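PDB 3L76: aspartokinase from Synechocystis, which probably catalyses the ATP-dependent phosphorylation of L-aspartate to 4-phospho-L-aspartate, and binds lysine and threonine at its ACT domains. Local coordinates for residues 355-366 and 393-402; 385-393 and 473-481. All coordinates share one frame; numbering follows the deposited sequence.

Overall arrangement
Contacts 1 and 2 lie 9 Å apart between centres and follow each other across a run of antiparallel strands. Contact 1 pairs 355-361 with 395-401 inside one ACT domain. Contact 2 joins the edge strand of that domain, 388-391, to strand 475-479 of the next ACT domain. Strands 388-391 and 395-401 are neighbours, with probable hydrogen bonds S397 N to S390 O (2.7 Å) and V399 N to M388 O (3.0 Å). E393 belongs to both contacts. A bound lysine touches both as well, while a threonine sits at the opposite end of contact 2, against N385, I386 and Q478, so both effector molecules are placed at the seam between domains.

Contact 1 of 2, residues 355-366 and 393-402. With LYS (lysine), chain F.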
loop_
_atom_site.group_PDB
_atom_site.type_symbol
_atom_site.label_atom_id
_atom_site.label_comp_id
_atom_site.label_asym_id
_atom_site.label_seq_id
_atom_site.Cartn_x
_atom_site.Cartn_y
_atom_site.Cartn_z
ATOM N N ILE A 355 -50.131 -19.433 -19.658
ATOM C CA ILE A 355 -48.791 -18.888 -19.610
ATOM C C ILE A 355 -48.265 -18.829 -18.171
ATOM O O ILE A 355 -49.024 -18.929 -17.199
ATOM C CB ILE A 355 -48.765 -17.463 -20.173
ATOM C CG1 ILE A 355 -49.773 -16.586 -19.421
ATOM C CG2 ILE A 355 -49.053 -17.493 -21.647
ATOM C CD1 ILE A 355 -49.704 -15.114 -19.767
ATOM N N ALA A 356 -46.955 -18.661 -18.049
ATOM C CA ALA A 356 -46.335 -18.366 -16.770
ATOM C C ALA A 356 -45.338 -17.258 -17.009
ATOM O O ALA A 356 -44.840 -17.081 -18.128
ATOM C CB ALA A 356 -45.647 -19.598 -16.185
ATOM N N LYS A 357 -45.066 -16.492 -15.964
ATOM C CA LYS A 357 -43.988 -15.518 -16.008
ATOM C C LYS A 357 -42.786 -16.019 -15.207
ATOM O O LYS A 357 -42.921 -16.416 -14.042
ATOM C CB LYS A 357 -44.461 -14.178 -15.465
ATOM C CG LYS A 357 -43.384 -13.125 -15.528
ATOM C CD LYS A 357 -43.818 -11.808 -14.883
ATOM C CE LYS A 357 -44.249 -12.008 -13.435
ATOM N NZ LYS A 357 -44.374 -10.699 -12.761
ATOM N N ILE A 358 -41.621 -16.051 -15.840
ATOM C CA ILE A 358 -40.391 -16.357 -15.117
ATOM C C ILE A 358 -39.442 -15.185 -15.231
ATOM O O ILE A 358 -39.505 -14.418 -16.189
ATOM C CB ILE A 358 -39.696 -17.632 -15.612
ATOM C CG1 ILE A 358 -39.330 -17.491 -17.085
ATOM C CG2 ILE A 358 -40.587 -18.834 -15.405
ATOM C CD1 ILE A 358 -38.782 -18.758 -17.673
ATOM N N ALA A 359 -38.570 -15.037 -14.242
ATOM C CA ALA A 359 -37.599 -13.947 -14.264
ATOM C C ALA A 359 -36.303 -14.316 -13.580
ATOM O O ALA A 359 -36.257 -15.198 -12.704
ATOM C CB ALA A 359 -38.185 -12.727 -13.616
ATOM N N ILE A 360 -35.246 -13.632 -13.985
ATOM C CA ILE A 360 -34.029 -13.599 -13.190
ATOM C C ILE A 360 -33.915 -12.184 -12.669
ATOM O O ILE A 360 -34.254 -11.222 -13.359
ATOM C CB ILE A 360 -32.796 -13.999 -13.996
ATOM C CG1 ILE A 360 -32.577 -13.017 -15.165
ATOM C CG2 ILE A 360 -32.941 -15.441 -14.473
ATOM C CD1 ILE A 360 -31.336 -13.329 -15.990
ATOM N N ALA A 361 -33.467 -12.054 -11.430
ATOM C CA ALA A 361 -33.407 -10.750 -10.797
ATOM C C ALA A 361 -32.048 -10.595 -10.139
ATOM O O ALA A 361 -31.494 -11.562 -9.625
ATOM C CB ALA A 361 -34.520 -10.632 -9.786
ATOM N N GLY A 362 -31.503 -9.387 -10.162
ATOM C CA GLY A 362 -30.182 -9.169 -9.605
ATOM C C GLY A 362 -29.531 -7.847 -9.925
ATOM O O GLY A 362 -29.468 -7.432 -11.093
ATOM N N ALA A 363 -29.044 -7.191 -8.872
ATOM C CA ALA A 363 -28.312 -5.939 -9.009
ATOM C C ALA A 363 -27.069 -6.083 -9.899
ATOM O O ALA A 363 -26.700 -5.167 -10.630
ATOM C CB ALA A 363 -27.941 -5.418 -7.653
ATOM N N GLY A 364 -26.460 -7.259 -9.851
ATOM C CA GLY A 364 -25.225 -7.525 -10.560
ATOM C C GLY A 364 -25.329 -7.550 -12.068
ATOM O O GLY A 364 -24.334 -7.794 -12.750
ATOM N N MET A 365 -26.526 -7.301 -12.595
ATOM C CA MET A 365 -26.734 -7.370 -14.039
ATOM C C MET A 365 -26.672 -5.968 -14.624
ATOM O O MET A 365 -26.456 -5.797 -15.818
ATOM C CB MET A 365 -28.062 -8.058 -14.394
ATOM C CG MET A 365 -29.308 -7.168 -14.217
ATOM S SD MET A 365 -30.866 -7.823 -14.879
ATOM C CE MET A 365 -31.034 -9.377 -13.987
ATOM N N ILE A 366 -26.857 -4.965 -13.774
ATOM C CA ILE A 366 -26.716 -3.571 -14.191
ATOM C C ILE A 366 -25.361 -3.302 -14.868
ATOM O O ILE A 366 -24.318 -3.432 -14.247
ATOM C CB ILE A 366 -26.879 -2.613 -12.996
ATOM C CG1 ILE A 366 -28.190 -2.899 -12.260
ATOM C CG2 ILE A 366 -26.786 -1.164 -13.449
ATOM C CD1 ILE A 366 -28.587 -1.838 -11.268
ATOM N N GLU A 393 -34.653 -2.498 -14.577
ATOM C CA GLU A 393 -33.238 -2.282 -14.294
ATOM C C GLU A 393 -32.549 -3.541 -13.781
ATOM O O GLU A 393 -31.416 -3.812 -14.134
ATOM C CB GLU A 393 -33.058 -1.167 -13.274
ATOM C CG GLU A 393 -31.644 -0.668 -13.208
ATOM C CD GLU A 393 -31.270 0.108 -14.454
ATOM O OE1 GLU A 393 -30.500 -0.413 -15.288
ATOM O OE2 GLU A 393 -31.762 1.240 -14.600
ATOM N N VAL A 394 -33.275 -4.328 -12.994
ATOM C CA VAL A 394 -32.681 -5.449 -12.282
ATOM C C VAL A 394 -33.422 -6.764 -12.533
ATOM O O VAL A 394 -33.133 -7.801 -11.913
ATOM C CB VAL A 394 -32.583 -5.149 -10.763
ATOM C CG1 VAL A 394 -31.528 -4.091 -10.501
ATOM C CG2 VAL A 394 -33.927 -4.693 -10.222
ATOM N N LYS A 395 -34.365 -6.738 -13.469
ATOM C CA LYS A 395 -35.065 -7.968 -13.855
ATOM C C LYS A 395 -35.151 -8.128 -15.349
ATOM O O LYS A 395 -35.442 -7.170 -16.076
ATOM C CB LYS A 395 -36.511 -7.987 -13.308
ATOM C CG LYS A 395 -36.616 -8.376 -11.857
ATOM C CD LYS A 395 -38.047 -8.556 -11.439
ATOM C CE LYS A 395 -38.144 -8.710 -9.934
ATOM N NZ LYS A 395 -39.524 -9.081 -9.513
ATOM N N VAL A 396 -34.930 -9.342 -15.817
ATOM C CA VAL A 396 -35.447 -9.718 -17.132
ATOM C C VAL A 396 -36.585 -10.745 -16.985
ATOM O O VAL A 396 -36.407 -11.821 -16.409
ATOM C CB VAL A 396 -34.335 -10.130 -18.145
ATOM C CG1 VAL A 396 -33.131 -10.658 -17.437
ATOM C CG2 VAL A 396 -34.866 -11.129 -19.172
ATOM N N SER A 397 -37.770 -10.365 -17.464
ATOM C CA SER A 397 -38.958 -11.220 -17.397
ATOM C C SER A 397 -39.279 -11.847 -18.748
ATOM O O SER A 397 -39.111 -11.220 -19.795
ATOM C CB SER A 397 -40.173 -10.462 -16.872
ATOM O OG SER A 397 -39.911 -9.802 -15.643
ATOM N N CYS A 398 -39.709 -13.103 -18.704
ATOM C CA CYS A 398 -40.074 -13.847 -19.895
ATOM C C CYS A 398 -41.447 -14.473 -19.707
ATOM O O CYS A 398 -41.792 -14.932 -18.615
ATOM C CB CYS A 398 -39.058 -14.948 -20.181
ATOM S SG CYS A 398 -37.497 -14.392 -20.858
ATOM N N VAL A 399 -42.245 -14.485 -20.767
ATOM C CA VAL A 399 -43.511 -15.196 -20.689
ATOM C C VAL A 399 -43.328 -16.490 -21.438
ATOM O O VAL A 399 -42.751 -16.497 -22.524
ATOM C CB VAL A 399 -44.680 -14.370 -21.253
ATOM C CG1 VAL A 399 -45.962 -15.159 -21.184
ATOM C CG2 VAL A 399 -44.813 -13.077 -20.480
ATOM N N ILE A 400 -43.767 -17.590 -20.835
ATOM C CA ILE A 400 -43.598 -18.910 -21.446
ATOM C C ILE A 400 -44.861 -19.764 -21.333
ATOM O O ILE A 400 -45.768 -19.484 -20.545
ATOM C CB ILE A 400 -42.437 -19.713 -20.805
ATOM C CG1 ILE A 400 -42.648 -19.846 -19.302
ATOM C CG2 ILE A 400 -41.078 -19.066 -21.081
ATOM C CD1 ILE A 400 -41.891 -21.007 -18.713
ATOM N N ASP A 401 -44.923 -20.816 -22.131
ATOM C CA ASP A 401 -45.986 -21.780 -21.961
ATOM C C ASP A 401 -45.926 -22.357 -20.548
ATOM O O ASP A 401 -44.896 -22.897 -20.128
ATOM C CB ASP A 401 -45.856 -22.913 -22.974
ATOM C CG ASP A 401 -47.137 -23.742 -23.105
ATOM O OD1 ASP A 401 -47.664 -24.232 -22.080
ATOM O OD2 ASP A 401 -47.605 -23.918 -24.249
ATOM N N GLN A 402 -47.043 -22.260 -19.830
ATOM C CA GLN A 402 -47.155 -22.794 -18.476
ATOM C C GLN A 402 -46.597 -24.206 -18.352
ATOM O O GLN A 402 -46.023 -24.565 -17.330
ATOM C CB GLN A 402 -48.612 -22.784 -18.011
ATOM C CG GLN A 402 -48.889 -23.685 -16.812
ATOM C CD GLN A 402 -47.993 -23.376 -15.630
ATOM O OE1 GLN A 402 -47.487 -22.261 -15.494
ATOM N NE2 GLN A 402 -47.784 -24.364 -14.770
HETATM N N LYS F . -27.073 -5.377 -19.015
HETATM C CA LYS F . -27.543 -6.766 -19.090
HETATM C C LYS F . -26.990 -7.535 -20.282
HETATM O O LYS F . -26.516 -6.909 -21.259
HETATM C CB LYS F . -29.080 -6.819 -19.086
HETATM C CG LYS F . -29.710 -6.316 -17.790
HETATM C CD LYS F . -31.183 -5.973 -17.942
HETATM C CE LYS F . -31.368 -4.564 -18.468
HETATM N NZ LYS F . -32.114 -3.688 -17.516
HETATM O OXT LYS F . -27.015 -8.792 -20.258
HETATM O O HOH W 1 -42.289 -8.516 -13.832
#
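The carbonyl oxygen of V394 is approached by three groups of 355-366. G362 N donates to V394 O at 2.9 Å, lying in the carbonyl plane, A361 CA makes a CA-H...O contact with V394 O at 3.2 Å, and the methyl CE of M365 comes up alongside. This is the end of an antiparallel pair in which 355-361 and 395-401 are the first and third strands of an ACT domain, with 148° between their directions. Three hydrogen-bonded pairs, A356 with I400, I358 with C398 and I360 with V396, supply two bonds each; the C398 N to I358 O bond measures 2.8 Å.

The side chains sort onto two faces. On one, I358, I360, V396, C398 and I400 pack against helices 371-381 and 405-415. Here I358 and I400 meet through their CD1 methyls at 4.0 Å, the two chains at about a right angle, whereas I360 and V396 lie side by side, pointing the same way. Beyond the strand, M365 bends at chi3 (58°), which turns CE back to V394 while SD lies on the aliphatic chain of the bound lysine, 3.5 Å from its CG. The same ligand gives weak bonds from its N to M365 O and from its NZ to E393 O.

The other face carries A359, S397 and two lysines. A water links K357 NZ to S397 OG, and the CG of K395 rests on A361 CB at 3.7 Å. K357 NZ forms salt bridges with D300 and E565, K395 NZ with E265 and E565. Their NZ atoms stand 6.1 Å apart with E565 between them, one carboxylate oxygen to each, so its charge is probably balanced by both and it ties both strands to a third part of the chain.

Contact 2 of 2, residues 385-393 and 473-481; sequences NIEMISTSE and VDMIIQSQR. With THR (threonine), chain D; LYS (lysine), chain F.
I386 and Q478 meet where two ACT domains lie side by side, their edge strands 388-391 and 475-479 running antiparallel: I386 O takes a weak bond from Q478 NE2. Beside them, N385 OD1 accepts from the N of a bound threonine at 2.7 Å. I386 brackets the ligand backbone, its N giving to the threonine O and its O receiving from the threonine N. E387 and M388 together face V399, a classic beta bulge. Q478, extended beyond CG, gives NE2 to E387 O at 2.9 Å from above the carbonyl plane, 74° out of it, yet that oxygen lies in the amide plane of Q478. As E387 O can only accept, this bond sets which end of the amide is nitrogen; the threonine OG1 bridges both ends, donating to OE1 and accepting from NE2.

I389 pairs with Q478 through two backbone bonds, I389 N to Q478 O being 2.9 Å. Its CG2 meets I476 CG2 at 3.9 Å, both side chains against F376 of helix 371-381. T391 OG1 accepts I476 N at 3.1 Å, while the backbone bond from T391 N to I476 O is only weak. Past S392, V473 holds a bound lysine: its N donates to the lysine O (2.6 Å) and its O accepts the lysine N (2.7 Å). E393 OE1 stands 4.1 Å from D474 OD1, while D474 OD2 forms a salt bridge with K529 NZ.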
loop_
_atom_site.group_PDB
_atom_site.type_symbol
_atom_site.label_atom_id
_atom_site.label_comp_id
_atom_site.label_asym_id
_atom_site.label_seq_id
_atom_site.Cartn_x
_atom_site.Cartn_y
_atom_site.Cartn_z
ATOM N N ASN A 385 -39.489 -22.331 -25.460
ATOM C CA ASN A 385 -39.600 -21.171 -26.322
ATOM C C ASN A 385 -40.006 -19.934 -25.530
ATOM O O ASN A 385 -40.886 -20.001 -24.676
ATOM C CB ASN A 385 -40.630 -21.429 -27.436
ATOM C CG ASN A 385 -40.751 -20.256 -28.396
ATOM O OD1 ASN A 385 -39.849 -20.000 -29.187
ATOM N ND2 ASN A 385 -41.858 -19.524 -28.307
ATOM N N ILE A 386 -39.376 -18.803 -25.838
ATOM C CA ILE A 386 -39.706 -17.537 -25.201
ATOM C C ILE A 386 -40.744 -16.782 -26.038
ATOM O O ILE A 386 -40.503 -16.464 -27.192
ATOM C CB ILE A 386 -38.452 -16.656 -25.042
ATOM C CG1 ILE A 386 -37.338 -17.443 -24.348
ATOM C CG2 ILE A 386 -38.811 -15.345 -24.317
ATOM C CD1 ILE A 386 -35.999 -16.756 -24.345
ATOM N N GLU A 387 -41.882 -16.476 -25.431
ATOM C CA GLU A 387 -42.981 -15.831 -26.127
ATOM C C GLU A 387 -42.873 -14.323 -26.029
ATOM O O GLU A 387 -42.860 -13.633 -27.034
ATOM C CB GLU A 387 -44.326 -16.318 -25.584
ATOM C CG GLU A 387 -44.530 -17.805 -25.766
ATOM C CD GLU A 387 -45.922 -18.281 -25.387
ATOM O OE1 GLU A 387 -46.820 -17.434 -25.198
ATOM O OE2 GLU A 387 -46.104 -19.514 -25.278
ATOM N N MET A 388 -42.773 -13.815 -24.812
ATOM C CA MET A 388 -42.607 -12.393 -24.608
ATOM C C MET A 388 -41.413 -12.073 -23.696
ATOM O O MET A 388 -40.964 -12.923 -22.928
ATOM C CB MET A 388 -43.894 -11.806 -24.036
ATOM C CG MET A 388 -45.061 -11.868 -24.999
ATOM S SD MET A 388 -46.361 -10.691 -24.572
ATOM C CE MET A 388 -47.000 -11.421 -23.070
ATOM N N ILE A 389 -40.936 -10.832 -23.772
ATOM C CA ILE A 389 -39.800 -10.377 -22.981
ATOM C C ILE A 389 -39.958 -8.950 -22.507
ATOM O O ILE A 389 -40.338 -8.077 -23.280
ATOM C CB ILE A 389 -38.437 -10.473 -23.758
ATOM C CG1 ILE A 389 -38.212 -11.880 -24.302
ATOM C CG2 ILE A 389 -37.248 -10.102 -22.844
ATOM C CD1 ILE A 389 -37.031 -11.984 -25.242
ATOM N N SER A 390 -39.621 -8.718 -21.239
ATOM C CA SER A 390 -39.712 -7.395 -20.639
ATOM C C SER A 390 -38.603 -7.204 -19.601
ATOM O O SER A 390 -38.471 -7.998 -18.652
ATOM C CB SER A 390 -41.077 -7.215 -19.976
ATOM O OG SER A 390 -41.227 -5.916 -19.442
ATOM N N THR A 391 -37.806 -6.154 -19.786
ATOM C CA THR A 391 -36.772 -5.805 -18.825
ATOM C C THR A 391 -37.101 -4.608 -17.928
ATOM O O THR A 391 -37.780 -3.659 -18.331
ATOM C CB THR A 391 -35.406 -5.553 -19.491
ATOM O OG1 THR A 391 -35.532 -4.529 -20.485
ATOM C CG2 THR A 391 -34.886 -6.825 -20.116
ATOM N N SER A 392 -36.620 -4.682 -16.686
ATOM C CA SER A 392 -36.497 -3.492 -15.844
ATOM C C SER A 392 -35.007 -3.214 -15.635
ATOM O O SER A 392 -34.176 -3.654 -16.427
ATOM C CB SER A 392 -37.282 -3.624 -14.515
ATOM O OG SER A 392 -36.794 -4.674 -13.691
ATOM N N GLU A 393 -34.653 -2.498 -14.577
ATOM C CA GLU A 393 -33.238 -2.282 -14.294
ATOM C C GLU A 393 -32.549 -3.541 -13.781
ATOM O O GLU A 393 -31.416 -3.812 -14.134
ATOM C CB GLU A 393 -33.058 -1.167 -13.274
ATOM C CG GLU A 393 -31.644 -0.668 -13.208
ATOM C CD GLU A 393 -31.270 0.108 -14.454
ATOM O OE1 GLU A 393 -30.500 -0.413 -15.288
ATOM O OE2 GLU A 393 -31.762 1.240 -14.600
ATOM N N VAL A 473 -26.389 -4.768 -22.724
ATOM C CA VAL A 473 -27.692 -4.343 -23.217
ATOM C C VAL A 473 -28.554 -3.785 -22.086
ATOM O O VAL A 473 -28.583 -4.341 -20.995
ATOM C CB VAL A 473 -28.435 -5.542 -23.837
ATOM C CG1 VAL A 473 -29.860 -5.209 -24.257
ATOM C CG2 VAL A 473 -27.596 -6.288 -24.876
ATOM N N ASP A 474 -29.277 -2.705 -22.363
ATOM C CA ASP A 474 -30.055 -2.012 -21.338
ATOM C C ASP A 474 -31.513 -2.458 -21.275
ATOM O O ASP A 474 -32.092 -2.540 -20.193
ATOM C CB ASP A 474 -30.004 -0.503 -21.561
ATOM C CG ASP A 474 -30.835 0.271 -20.545
ATOM O OD1 ASP A 474 -30.587 0.135 -19.329
ATOM O OD2 ASP A 474 -31.729 1.031 -20.962
ATOM N N MET A 475 -32.102 -2.718 -22.443
ATOM C CA MET A 475 -33.508 -3.091 -22.540
ATOM C C MET A 475 -33.733 -4.123 -23.624
ATOM O O MET A 475 -33.092 -4.089 -24.662
ATOM C CB MET A 475 -34.379 -1.865 -22.800
ATOM C CG MET A 475 -34.295 -0.812 -21.698
ATOM S SD MET A 475 -35.307 -1.193 -20.247
ATOM C CE MET A 475 -36.907 -0.743 -20.932
ATOM N N ILE A 476 -34.634 -5.060 -23.357
ATOM C CA ILE A 476 -35.084 -6.004 -24.369
ATOM C C ILE A 476 -36.597 -6.135 -24.280
ATOM O O ILE A 476 -37.137 -6.410 -23.207
ATOM C CB ILE A 476 -34.478 -7.383 -24.184
ATOM C CG1 ILE A 476 -32.969 -7.275 -23.979
ATOM C CG2 ILE A 476 -34.839 -8.288 -25.383
ATOM C CD1 ILE A 476 -32.303 -8.587 -23.685
ATOM N N ILE A 477 -37.267 -5.916 -25.406
ATOM C CA ILE A 477 -38.721 -6.013 -25.474
ATOM C C ILE A 477 -39.158 -6.890 -26.633
ATOM O O ILE A 477 -38.719 -6.730 -27.772
ATOM C CB ILE A 477 -39.360 -4.652 -25.641
ATOM C CG1 ILE A 477 -38.719 -3.644 -24.676
ATOM C CG2 ILE A 477 -40.834 -4.755 -25.410
ATOM C CD1 ILE A 477 -39.298 -2.231 -24.780
ATOM N N GLN A 478 -40.017 -7.845 -26.326
ATOM C CA GLN A 478 -40.510 -8.765 -27.330
ATOM C C GLN A 478 -41.968 -9.059 -27.015
ATOM O O GLN A 478 -42.309 -9.401 -25.878
ATOM C CB GLN A 478 -39.666 -10.044 -27.358
ATOM C CG GLN A 478 -40.197 -11.118 -28.288
ATOM C CD GLN A 478 -39.410 -12.404 -28.185
ATOM O OE1 GLN A 478 -38.201 -12.423 -28.404
ATOM N NE2 GLN A 478 -40.097 -13.494 -27.857
ATOM N N SER A 479 -42.835 -8.896 -28.011
ATOM C CA SER A 479 -44.269 -9.020 -27.774
ATOM C C SER A 479 -44.934 -10.066 -28.671
ATOM O O SER A 479 -44.666 -11.262 -28.551
ATOM C CB SER A 479 -44.950 -7.657 -27.892
ATOM O OG SER A 479 -46.263 -7.714 -27.380
ATOM N N GLN A 480 -45.790 -9.625 -29.581
ATOM C CA GLN A 480 -46.593 -10.579 -30.352
ATOM C C GLN A 480 -45.859 -11.218 -31.530
ATOM O O GLN A 480 -44.782 -10.777 -31.940
ATOM C CB GLN A 480 -47.890 -9.914 -30.822
ATOM C CG GLN A 480 -48.740 -9.356 -29.655
ATOM C CD GLN A 480 -48.868 -10.379 -28.536
ATOM O OE1 GLN A 480 -49.607 -11.358 -28.652
ATOM N NE2 GLN A 480 -48.136 -10.167 -27.454
ATOM N N ARG A 481 -46.444 -12.278 -32.070
ATOM C CA ARG A 481 -46.039 -12.756 -33.387
ATOM C C ARG A 481 -46.341 -11.708 -34.465
ATOM O O ARG A 481 -47.357 -11.010 -34.410
ATOM C CB ARG A 481 -46.724 -14.067 -33.720
ATOM C CG ARG A 481 -46.206 -15.201 -32.869
ATOM C CD ARG A 481 -46.811 -16.532 -33.244
ATOM N NE ARG A 481 -45.953 -17.641 -32.841
ATOM C CZ ARG A 481 -46.230 -18.923 -33.064
ATOM N NH1 ARG A 481 -47.349 -19.266 -33.690
ATOM N NH2 ARG A 481 -45.384 -19.866 -32.663
HETATM N N THR D . -39.016 -17.451 -29.529
HETATM C CA THR D . -37.619 -17.091 -29.756
HETATM C C THR D . -36.739 -17.780 -28.726
HETATM O O THR D . -37.251 -18.383 -27.765
HETATM C CB THR D . -37.381 -15.577 -29.668
HETATM O OG1 THR D . -37.745 -15.112 -28.357
HETATM C CG2 THR D . -38.193 -14.833 -30.746
HETATM O OXT THR D . -35.508 -17.740 -28.858
HETATM N N LYS F . -27.073 -5.377 -19.015
HETATM C CA LYS F . -27.543 -6.766 -19.090
HETATM C C LYS F . -26.990 -7.535 -20.282
HETATM O O LYS F . -26.516 -6.909 -21.259
HETATM C CB LYS F . -29.080 -6.819 -19.086
HETATM C CG LYS F . -29.710 -6.316 -17.790
HETATM C CD LYS F . -31.183 -5.973 -17.942
HETATM C CE LYS F . -31.368 -4.564 -18.468
HETATM N NZ LYS F . -32.114 -3.688 -17.516
HETATM O OXT LYS F . -27.015 -8.792 -20.258
#